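Local coordinates for protein AxyAgu115A (Amphibacillus xylanus NBRC 15112, PDB 6NPS) that probably hydrolyses glucuronic acid side groups from glucuronoxylan-type hemicellulose, as a family GH115 alpha-glucuronidase, at residues 407-412 / 462-467; 379-384 / 444-449; 426-431 / 457-462. The protein carries 3 engineered substitutions. One frame throughout, in Å; residues are numbered along the deposited sequence.

Contact 1. Residues 407-412 / 462-467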
loop_
_atom_site.group_PDB
_atom_site.type_symbol
_atom_site.label_atom_id
_atom_site.label_comp_id
_atom_site.label_asym_id
_atom_site.label_seq_id
_atom_site.Cartn_x
_atom_site.Cartn_y
_atom_site.Cartn_z
ATOM N N MET A 407 23.301 -16.932 -33.767
ATOM C CA MET A 407 22.319 -16.511 -32.768
ATOM C C MET A 407 22.962 -16.585 -31.396
ATOM O O MET A 407 23.560 -17.608 -31.026
ATOM C CB MET A 407 21.046 -17.367 -32.800
ATOM C CG MET A 407 19.976 -16.960 -31.691
ATOM S SD MET A 407 19.461 -15.204 -31.856
ATOM C CE MET A 407 18.844 -15.184 -33.533
ATOM N N TYR A 408 22.845 -15.491 -30.652
ATOM C CA TYR A 408 23.292 -15.390 -29.270
ATOM C C TYR A 408 22.046 -15.331 -28.389
ATOM O O TYR A 408 21.262 -14.382 -28.483
ATOM C CB TYR A 408 24.177 -14.152 -29.116
ATOM C CG TYR A 408 24.593 -13.858 -27.703
ATOM C CD1 TYR A 408 24.818 -14.881 -26.793
ATOM C CD2 TYR A 408 24.772 -12.535 -27.284
ATOM C CE1 TYR A 408 25.192 -14.596 -25.465
ATOM C CE2 TYR A 408 25.169 -12.238 -25.980
ATOM C CZ TYR A 408 25.357 -13.269 -25.079
ATOM O OH TYR A 408 25.721 -12.970 -23.782
ATOM N N TYR A 409 21.849 -16.369 -27.575
ATOM C CA TYR A 409 20.644 -16.632 -26.795
ATOM C C TYR A 409 21.020 -16.561 -25.316
ATOM O O TYR A 409 22.197 -16.675 -24.968
ATOM C CB TYR A 409 20.059 -18.013 -27.178
ATOM C CG TYR A 409 18.614 -18.198 -26.758
ATOM C CD1 TYR A 409 17.565 -17.659 -27.521
ATOM C CD2 TYR A 409 18.300 -18.905 -25.618
ATOM C CE1 TYR A 409 16.223 -17.810 -27.131
ATOM C CE2 TYR A 409 16.933 -19.060 -25.199
ATOM C CZ TYR A 409 15.920 -18.517 -25.980
ATOM O OH TYR A 409 14.590 -18.658 -25.611
ATOM N N HIS A 410 20.049 -16.249 -24.441
ATOM C CA HIS A 410 20.317 -16.097 -23.005
ATOM C C HIS A 410 19.494 -17.080 -22.172
ATOM O O HIS A 410 18.266 -17.128 -22.293
ATOM C CB HIS A 410 19.990 -14.677 -22.513
ATOM C CG HIS A 410 21.006 -13.646 -22.900
ATOM N ND1 HIS A 410 21.067 -13.119 -24.171
ATOM C CD2 HIS A 410 22.017 -13.066 -22.199
ATOM C CE1 HIS A 410 22.044 -12.239 -24.228
ATOM N NE2 HIS A 410 22.635 -12.181 -23.046
ATOM N N PHE A 411 20.178 -17.831 -21.301
ATOM C CA PHE A 411 19.601 -18.507 -20.144
ATOM C C PHE A 411 19.865 -17.742 -18.864
ATOM O O PHE A 411 19.439 -18.198 -17.802
ATOM C CB PHE A 411 20.204 -19.919 -19.943
ATOM C CG PHE A 411 19.941 -20.895 -21.065
ATOM C CD1 PHE A 411 18.955 -20.669 -22.010
ATOM C CD2 PHE A 411 20.690 -22.064 -21.149
ATOM C CE1 PHE A 411 18.689 -21.591 -23.008
ATOM C CE2 PHE A 411 20.447 -22.984 -22.175
ATOM C CZ PHE A 411 19.458 -22.741 -23.110
ATOM N N ASP A 412 20.601 -16.625 -18.936
ATOM C CA ASP A 412 21.127 -15.895 -17.785
ATOM C C ASP A 412 21.426 -14.490 -18.268
ATOM O O ASP A 412 21.939 -14.323 -19.373
ATOM C CB ASP A 412 22.384 -16.602 -17.264
ATOM C CG ASP A 412 22.860 -16.111 -15.895
ATOM O OD1 ASP A 412 23.379 -14.973 -15.801
ATOM O OD2 ASP A 412 22.761 -16.898 -14.914
ATOM N N SER A 462 22.091 -28.872 -22.218
ATOM C CA SER A 462 22.133 -30.137 -22.944
ATOM C C SER A 462 21.180 -30.084 -24.142
ATOM O O SER A 462 21.530 -30.497 -25.254
ATOM C CB SER A 462 21.770 -31.296 -21.991
ATOM O OG SER A 462 22.725 -31.517 -20.951
ATOM N N PHE A 463 19.968 -29.553 -23.920
ATOM C CA PHE A 463 18.971 -29.472 -24.977
ATOM C C PHE A 463 19.436 -28.559 -26.111
ATOM O O PHE A 463 19.303 -28.893 -27.294
ATOM C CB PHE A 463 17.632 -28.972 -24.390
ATOM C CG PHE A 463 16.571 -28.828 -25.456
ATOM C CD1 PHE A 463 16.098 -29.948 -26.097
ATOM C CD2 PHE A 463 16.129 -27.571 -25.867
ATOM C CE1 PHE A 463 15.181 -29.853 -27.139
ATOM C CE2 PHE A 463 15.181 -27.458 -26.902
ATOM C CZ PHE A 463 14.717 -28.610 -27.532
ATOM N N PHE A 464 19.925 -27.366 -25.753
ATOM C CA PHE A 464 20.365 -26.369 -26.722
ATOM C C PHE A 464 21.455 -26.942 -27.626
ATOM O O PHE A 464 21.374 -26.844 -28.862
ATOM C CB PHE A 464 20.875 -25.142 -25.956
ATOM C CG PHE A 464 21.280 -23.961 -26.835
ATOM C CD1 PHE A 464 22.601 -23.792 -27.200
ATOM C CD2 PHE A 464 20.351 -22.996 -27.193
ATOM C CE1 PHE A 464 23.012 -22.695 -27.996
ATOM C CE2 PHE A 464 20.714 -21.905 -27.989
ATOM C CZ PHE A 464 22.072 -21.741 -28.377
ATOM N N LEU A 465 22.431 -27.626 -27.028
ATOM C CA LEU A 465 23.521 -28.212 -27.803
ATOM C C LEU A 465 23.119 -29.520 -28.506
ATOM O O LEU A 465 23.726 -29.877 -29.534
ATOM C CB LEU A 465 24.734 -28.428 -26.882
ATOM C CG LEU A 465 25.361 -27.095 -26.401
ATOM C CD1 LEU A 465 26.530 -27.323 -25.474
ATOM C CD2 LEU A 465 25.822 -26.234 -27.585
ATOM N N ASP A 466 22.107 -30.240 -28.003
ATOM C CA ASP A 466 21.638 -31.420 -28.733
ATOM C C ASP A 466 20.843 -30.993 -29.945
ATOM O O ASP A 466 20.926 -31.615 -31.005
ATOM C CB ASP A 466 20.759 -32.307 -27.832
ATOM C CG ASP A 466 21.532 -33.453 -27.193
ATOM O OD1 ASP A 466 22.385 -34.039 -27.893
ATOM O OD2 ASP A 466 21.288 -33.765 -25.989
ATOM N N LEU A 467 20.057 -29.929 -29.787
ATOM C CA LEU A 467 19.337 -29.307 -30.894
ATOM C C LEU A 467 20.292 -28.770 -31.954
ATOM O O LEU A 467 20.080 -28.987 -33.157
ATOM C CB LEU A 467 18.450 -28.182 -30.324
ATOM C CG LEU A 467 17.528 -27.479 -31.320
ATOM C CD1 LEU A 467 16.612 -28.517 -31.972
ATOM C CD2 LEU A 467 16.735 -26.378 -30.598
#
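Phe464 of helix 458-469 reaches segment 407-412, the end of strand 405-410 and the loop after it, with two different parts of its side chain. Its rim atom CE2 lies 4.0 Å from Tyr409 CB, so that its closest approach is to the root of the tyrosine side chain. Its CB, close to the helix backbone, receives the far end of the Phe411 ring, with Phe411 CZ 4.0 Å away. The two phenylalanine rings are nearly perpendicular, planes at 83°, but they meet obliquely, with centroids 5.9 Å apart. The first torsion explains the reach: Phe464 has CG anti to its backbone N (chi1 -176°), which extends the ring from the helix toward the strand.

A second shell fixes these groups. Met435 of helix 428-440 touches both Tyr409 and Phe464, Val449 of the neighbouring strand packs against both phenylalanines, and Trp447 meets the ring of Phe464. Backbone hydrogen bonds link Met407 and Tyr409 with Ile448 and so hold the strand itself. With all three touching residues buried and the contact wholly apolar, this is the layer between barrel wall and surrounding helices. A helix packing an aromatic side chain on a strand of the parallel wall and on the loop that follows it is characteristic of the (beta/alpha)8, or TIM, barrel, the fold of the clan to which this domain belongs.

Contact 2. Residues 379-384 / 444-449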
loop_
_atom_site.group_PDB
_atom_site.type_symbol
_atom_site.label_atom_id
_atom_site.label_comp_id
_atom_site.label_asym_id
_atom_site.label_seq_id
_atom_site.Cartn_x
_atom_site.Cartn_y
_atom_site.Cartn_z
ATOM N N ILE A 379 30.458 -14.086 -40.366
ATOM C CA ILE A 379 29.238 -14.534 -39.698
ATOM C C ILE A 379 28.546 -13.337 -39.059
ATOM O O ILE A 379 29.164 -12.588 -38.302
ATOM C CB ILE A 379 29.556 -15.579 -38.620
ATOM C CG1 ILE A 379 30.248 -16.809 -39.220
ATOM C CG2 ILE A 379 28.257 -15.975 -37.887
ATOM C CD1 ILE A 379 31.117 -17.527 -38.186
ATOM N N LEU A 380 27.240 -13.187 -39.303
ATOM C CA LEU A 380 26.479 -12.060 -38.763
ATOM C C LEU A 380 25.676 -12.600 -37.602
ATOM O O LEU A 380 24.707 -13.352 -37.792
ATOM C CB LEU A 380 25.603 -11.418 -39.837
ATOM C CG LEU A 380 26.385 -10.807 -41.016
ATOM C CD1 LEU A 380 25.498 -10.343 -42.162
ATOM C CD2 LEU A 380 27.203 -9.619 -40.530
ATOM N N MET A 381 26.101 -12.274 -36.390
ATOM C CA MET A 381 25.507 -12.902 -35.221
ATOM C C MET A 381 24.345 -12.042 -34.741
ATOM O O MET A 381 24.556 -10.912 -34.276
ATOM C CB MET A 381 26.522 -13.105 -34.101
ATOM C CG MET A 381 25.874 -13.936 -32.973
ATOM S SD MET A 381 26.941 -14.129 -31.554
ATOM C CE MET A 381 27.154 -12.431 -31.084
ATOM N N LEU A 382 23.119 -12.559 -34.900
ATOM C CA LEU A 382 21.923 -11.930 -34.358
ATOM C C LEU A 382 21.820 -12.272 -32.873
ATOM O O LEU A 382 22.482 -13.189 -32.370
ATOM C CB LEU A 382 20.662 -12.406 -35.109
ATOM C CG LEU A 382 20.719 -12.089 -36.620
ATOM C CD1 LEU A 382 19.745 -12.905 -37.445
ATOM C CD2 LEU A 382 20.499 -10.618 -36.864
ATOM N N CYS A 383 20.974 -11.539 -32.161
ATOM C CA CYS A 383 20.900 -11.724 -30.721
ATOM C C CYS A 383 19.438 -11.722 -30.329
ATOM O O CYS A 383 18.617 -11.071 -30.994
ATOM C CB CYS A 383 21.670 -10.616 -29.982
ATOM S SG CYS A 383 23.408 -10.460 -30.637
ATOM N N ASP A 384 19.109 -12.468 -29.270
ATOM C CA ASP A 384 17.792 -12.321 -28.656
ATOM C C ASP A 384 17.736 -11.007 -27.868
ATOM O O ASP A 384 18.662 -10.191 -27.890
ATOM C CB ASP A 384 17.459 -13.524 -27.770
ATOM C CG ASP A 384 18.237 -13.538 -26.433
ATOM O OD1 ASP A 384 19.176 -12.727 -26.214
ATOM O OD2 ASP A 384 17.883 -14.398 -25.571
ATOM N N ARG A 444 22.074 -20.606 -39.041
ATOM C CA ARG A 444 22.544 -21.978 -38.968
ATOM C C ARG A 444 24.043 -22.124 -38.810
ATOM O O ARG A 444 24.516 -23.257 -38.713
ATOM C CB ARG A 444 22.113 -22.747 -40.226
ATOM C CG ARG A 444 20.620 -22.901 -40.319
ATOM C CD ARG A 444 20.189 -23.513 -41.617
ATOM N NE ARG A 444 18.746 -23.408 -41.746
ATOM C CZ ARG A 444 18.048 -23.938 -42.742
ATOM N NH1 ARG A 444 18.674 -24.632 -43.704
ATOM N NH2 ARG A 444 16.741 -23.757 -42.800
ATOM N N ASP A 445 24.805 -21.040 -38.778
ATOM C CA ASP A 445 26.254 -21.184 -38.722
ATOM C C ASP A 445 26.814 -21.139 -37.311
ATOM O O ASP A 445 27.803 -21.819 -37.019
ATOM C CB ASP A 445 26.903 -20.104 -39.577
ATOM C CG ASP A 445 26.877 -20.475 -41.062
ATOM O OD1 ASP A 445 25.772 -20.491 -41.664
ATOM O OD2 ASP A 445 27.958 -20.785 -41.612
ATOM N N LEU A 446 26.196 -20.389 -36.411
ATOM C CA LEU A 446 26.758 -20.292 -35.075
ATOM C C LEU A 446 25.623 -20.125 -34.080
ATOM O O LEU A 446 24.740 -19.295 -34.296
ATOM C CB LEU A 446 27.738 -19.096 -35.006
ATOM C CG LEU A 446 28.483 -18.889 -33.689
ATOM C CD1 LEU A 446 29.842 -18.177 -33.942
ATOM C CD2 LEU A 446 27.659 -18.022 -32.773
ATOM N N TRP A 447 25.653 -20.892 -32.985
ATOM C CA TRP A 447 24.674 -20.759 -31.914
ATOM C C TRP A 447 25.442 -20.723 -30.609
ATOM O O TRP A 447 26.173 -21.673 -30.298
ATOM C CB TRP A 447 23.686 -21.948 -31.827
ATOM C CG TRP A 447 22.549 -22.033 -32.789
ATOM C CD1 TRP A 447 22.364 -21.317 -33.953
ATOM C CD2 TRP A 447 21.437 -22.936 -32.691
ATOM N NE1 TRP A 447 21.197 -21.711 -34.560
ATOM C CE2 TRP A 447 20.615 -22.714 -33.812
ATOM C CE3 TRP A 447 21.059 -23.916 -31.758
ATOM C CZ2 TRP A 447 19.442 -23.428 -34.026
ATOM C CZ3 TRP A 447 19.864 -24.630 -31.981
ATOM C CH2 TRP A 447 19.095 -24.384 -33.120
ATOM N N ILE A 448 25.245 -19.682 -29.809
ATOM C CA ILE A 448 25.890 -19.666 -28.504
ATOM C C ILE A 448 24.879 -19.175 -27.460
ATOM O O ILE A 448 24.059 -18.295 -27.740
ATOM C CB ILE A 448 27.166 -18.795 -28.565
ATOM C CG1 ILE A 448 27.889 -18.804 -27.207
ATOM C CG2 ILE A 448 26.828 -17.368 -29.070
ATOM C CD1 ILE A 448 29.401 -18.421 -27.285
ATOM N N VAL A 449 24.908 -19.755 -26.260
ATOM C CA VAL A 449 23.966 -19.347 -25.214
ATOM C C VAL A 449 24.726 -18.840 -24.000
ATOM O O VAL A 449 25.720 -19.425 -23.586
ATOM C CB VAL A 449 22.968 -20.481 -24.856
ATOM C CG1 VAL A 449 23.710 -21.822 -24.512
ATOM C CG2 VAL A 449 22.064 -20.066 -23.664
#
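Met381 supplies one bump of this contact, its sulfur settling between two branched side chains of the strand 446-450. The SD atom lies 4.1 Å from Leu446 CD2 and equally far, 4.1 Å, from Ile448 CG2, so the thioether fits the notch between one leucine methyl and one isoleucine methyl. Extended through chi1 and chi2 and then bent at chi3 (61°), the methionine turns its terminal CE aside and leaves the sulfur to make the closest approach. It crosses both partners at a slant, and neither lies alongside it.

A second bump enters nearer the start of the strands, where Ile379 CG2 rests 4.3 Å from Leu446 CB. Leu446 is therefore met at two levels: Ile379 at the base of its side chain and Met381 at a branch tip. In Ile448 the longer branch, CG1, stands anti to the backbone N (chi1 -178°), which leaves CG2 between the backbone N and the carbonyl carbon, and from there this short branch meets the sulfur.

The axes of the two short strand segments come within 8.4 Å and their directions differ by 37°. Strand 405-410 lies between them in the parallel sheet, so the meeting is made by side chains across the curved inner side of the wall. Tyr212 and Trp214, on another strand, add aromatic surface against Leu446, Ile448 and Met381. All four touching residues are buried and apolar, and their contacts lie at van der Waals separation. The chemistry is that of hydrophobic packing inside a barrel, in which cohesion depends on complementary shape and burial, without directional polar bonds between the two segments.

Contact 3. Residues 426-431 / 457-462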
loop_
_atom_site.group_PDB
_atom_site.type_symbol
_atom_site.label_atom_id
_atom_site.label_comp_id
_atom_site.label_asym_id
_atom_site.label_seq_id
_atom_site.Cartn_x
_atom_site.Cartn_y
_atom_site.Cartn_z
ATOM N N SER A 426 14.631 -21.190 -17.334
ATOM C CA SER A 426 14.290 -21.408 -18.731
ATOM C C SER A 426 13.555 -22.737 -18.931
ATOM O O SER A 426 13.684 -23.691 -18.155
ATOM C CB SER A 426 15.532 -21.359 -19.619
ATOM O OG SER A 426 16.235 -20.124 -19.387
ATOM N N TYR A 427 12.777 -22.788 -19.995
ATOM C CA TYR A 427 11.747 -23.817 -20.164
ATOM C C TYR A 427 11.891 -24.388 -21.561
ATOM O O TYR A 427 11.838 -23.633 -22.530
ATOM C CB TYR A 427 10.384 -23.144 -19.943
ATOM C CG TYR A 427 9.147 -24.032 -19.957
ATOM C CD1 TYR A 427 9.047 -25.120 -19.137
ATOM C CD2 TYR A 427 8.075 -23.721 -20.804
ATOM C CE1 TYR A 427 7.872 -25.965 -19.190
ATOM C CE2 TYR A 427 6.931 -24.507 -20.856
ATOM C CZ TYR A 427 6.824 -25.614 -20.030
ATOM O OH TYR A 427 5.684 -26.381 -20.101
ATOM N N LEU A 428 12.044 -25.713 -21.678
ATOM C CA LEU A 428 12.384 -26.305 -22.974
ATOM C C LEU A 428 11.421 -25.959 -24.097
ATOM O O LEU A 428 11.902 -25.646 -25.203
ATOM C CB LEU A 428 12.523 -27.829 -22.845
ATOM C CG LEU A 428 13.695 -28.323 -21.978
ATOM C CD1 LEU A 428 14.032 -29.794 -22.334
ATOM C CD2 LEU A 428 14.967 -27.469 -22.082
ATOM N N PRO A 429 10.092 -25.974 -23.905
ATOM C CA PRO A 429 9.192 -25.625 -25.020
ATOM C C PRO A 429 9.451 -24.274 -25.620
ATOM O O PRO A 429 9.337 -24.102 -26.842
ATOM C CB PRO A 429 7.791 -25.678 -24.362
ATOM C CG PRO A 429 7.954 -26.757 -23.319
ATOM C CD PRO A 429 9.339 -26.529 -22.750
ATOM N N LYS A 430 9.767 -23.285 -24.778
ATOM C CA LYS A 430 10.090 -21.959 -25.267
ATOM C C LYS A 430 11.414 -21.958 -26.030
ATOM O O LYS A 430 11.527 -21.356 -27.113
ATOM C CB LYS A 430 10.155 -21.000 -24.084
ATOM C CG LYS A 430 10.707 -19.601 -24.396
ATOM C CD LYS A 430 9.684 -18.726 -25.045
ATOM C CE LYS A 430 10.212 -17.276 -25.189
ATOM N NZ LYS A 430 9.928 -16.403 -24.013
ATOM N N ILE A 431 12.429 -22.613 -25.473
ATOM C CA ILE A 431 13.721 -22.706 -26.169
ATOM C C ILE A 431 13.546 -23.363 -27.521
ATOM O O ILE A 431 14.134 -22.922 -28.523
ATOM C CB ILE A 431 14.759 -23.468 -25.322
ATOM C CG1 ILE A 431 15.002 -22.744 -24.005
ATOM C CG2 ILE A 431 16.104 -23.574 -26.057
ATOM C CD1 ILE A 431 15.755 -23.631 -22.985
ATOM N N GLN A 457 22.051 -24.977 -15.030
ATOM C CA GLN A 457 21.637 -24.862 -16.426
ATOM C C GLN A 457 21.867 -26.139 -17.239
ATOM O O GLN A 457 21.773 -26.087 -18.465
ATOM C CB GLN A 457 22.355 -23.683 -17.108
ATOM C CG GLN A 457 22.300 -22.366 -16.339
ATOM C CD GLN A 457 20.888 -21.783 -16.285
ATOM O OE1 GLN A 457 19.999 -22.228 -17.006
ATOM N NE2 GLN A 457 20.684 -20.796 -15.432
ATOM N N GLU A 458 22.124 -27.278 -16.597
ATOM C CA GLU A 458 22.566 -28.458 -17.339
ATOM C C GLU A 458 21.472 -29.010 -18.250
ATOM O O GLU A 458 21.762 -29.419 -19.372
ATOM C CB GLU A 458 23.057 -29.550 -16.385
ATOM C CG GLU A 458 24.297 -29.182 -15.568
ATOM C CD GLU A 458 23.963 -28.420 -14.272
ATOM O OE1 GLU A 458 22.760 -28.179 -13.997
ATOM O OE2 GLU A 458 24.911 -28.056 -13.534
ATOM N N LEU A 459 20.200 -29.037 -17.805
ATOM C CA LEU A 459 19.161 -29.553 -18.704
ATOM C C LEU A 459 18.967 -28.660 -19.929
ATOM O O LEU A 459 19.031 -29.171 -21.059
ATOM C CB LEU A 459 17.838 -29.738 -17.939
ATOM C CG LEU A 459 16.620 -30.055 -18.815
ATOM C CD1 LEU A 459 16.786 -31.467 -19.355
ATOM C CD2 LEU A 459 15.309 -29.966 -18.043
ATOM N N PRO A 460 18.739 -27.345 -19.803
ATOM C CA PRO A 460 18.543 -26.546 -21.025
ATOM C C PRO A 460 19.819 -26.390 -21.864
ATOM O O PRO A 460 19.711 -26.267 -23.093
ATOM C CB PRO A 460 18.022 -25.204 -20.496
ATOM C CG PRO A 460 18.496 -25.119 -19.110
ATOM C CD PRO A 460 18.541 -26.556 -18.587
ATOM N N LEU A 461 21.003 -26.439 -21.254
ATOM C CA LEU A 461 22.240 -26.434 -22.042
ATOM C C LEU A 461 22.385 -27.727 -22.840
ATOM O O LEU A 461 22.786 -27.710 -24.007
ATOM C CB LEU A 461 23.458 -26.212 -21.120
ATOM C CG LEU A 461 24.838 -26.288 -21.841
ATOM C CD1 LEU A 461 24.902 -25.208 -22.923
ATOM C CD2 LEU A 461 26.008 -26.170 -20.842
ATOM N N SER A 462 22.091 -28.872 -22.218
ATOM C CA SER A 462 22.133 -30.137 -22.944
ATOM C C SER A 462 21.180 -30.084 -24.142
ATOM O O SER A 462 21.530 -30.497 -25.254
ATOM C CB SER A 462 21.770 -31.296 -21.991
ATOM O OG SER A 462 22.725 -31.517 -20.951
#
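Two helix beginnings come together here: Tyr427 and Gln457 occupy the N-cap positions of helices 428-440 and 458-469, and the backbones are nearest at Leu428 and Pro460, whose CA atoms are 6.5 Å apart. Within the first turns, Ile431 N bonds to Tyr427 O and Leu461 N to Gln457 O. Glu458 O accepts both Ser462 N and Ser462 OG, the two donors arriving from opposite faces of its carbonyl plane; the hydroxyl bond is 2.8 Å long.

Pro460 forms the central surface between the helices. Leu428 crosses it at about a right angle and brings CD2 to 3.8 Å from Pro460 CA, while its other methyl, CD1, is 4.4 Å from Leu459 CG. Ile431, one turn further along, has CG1 anti to the carbonyl carbon (chi1 -61°), and this longer branch carries CD1 to 3.7 Å from Pro460 CB. Phe463 extends the same surface by touching both Leu428 and Ile431, and Phe411 packs on Ile431 from the strand side. Such apolar packing between successive helices joined through a strand, here 446-450, is characteristic of the outer helical layer of a TIM barrel.

All three contacts are buried, and together they pass through the barrel from inside to outside. Contact 2 lies across the inner side of the wall, contact 1 joins the wall to its helical cover, and contact 3 joins two helices of that cover. Contacts 1 and 3 share helix 458-469. Contacts 1 and 2 meet along neighbouring strands, where His410 ND1 lies 2.8 Å from Asp384 OD1 and Met407 N 2.8 Å from Leu446 O, both probably hydrogen-bonded; contacts 2 and 3 touch where Val449 packs on Leu461. The chemistry changes from the inside of the barrel to its helical layer, from a sulfur among methyl groups to aromatic rings, then to aliphatic branches around a proline.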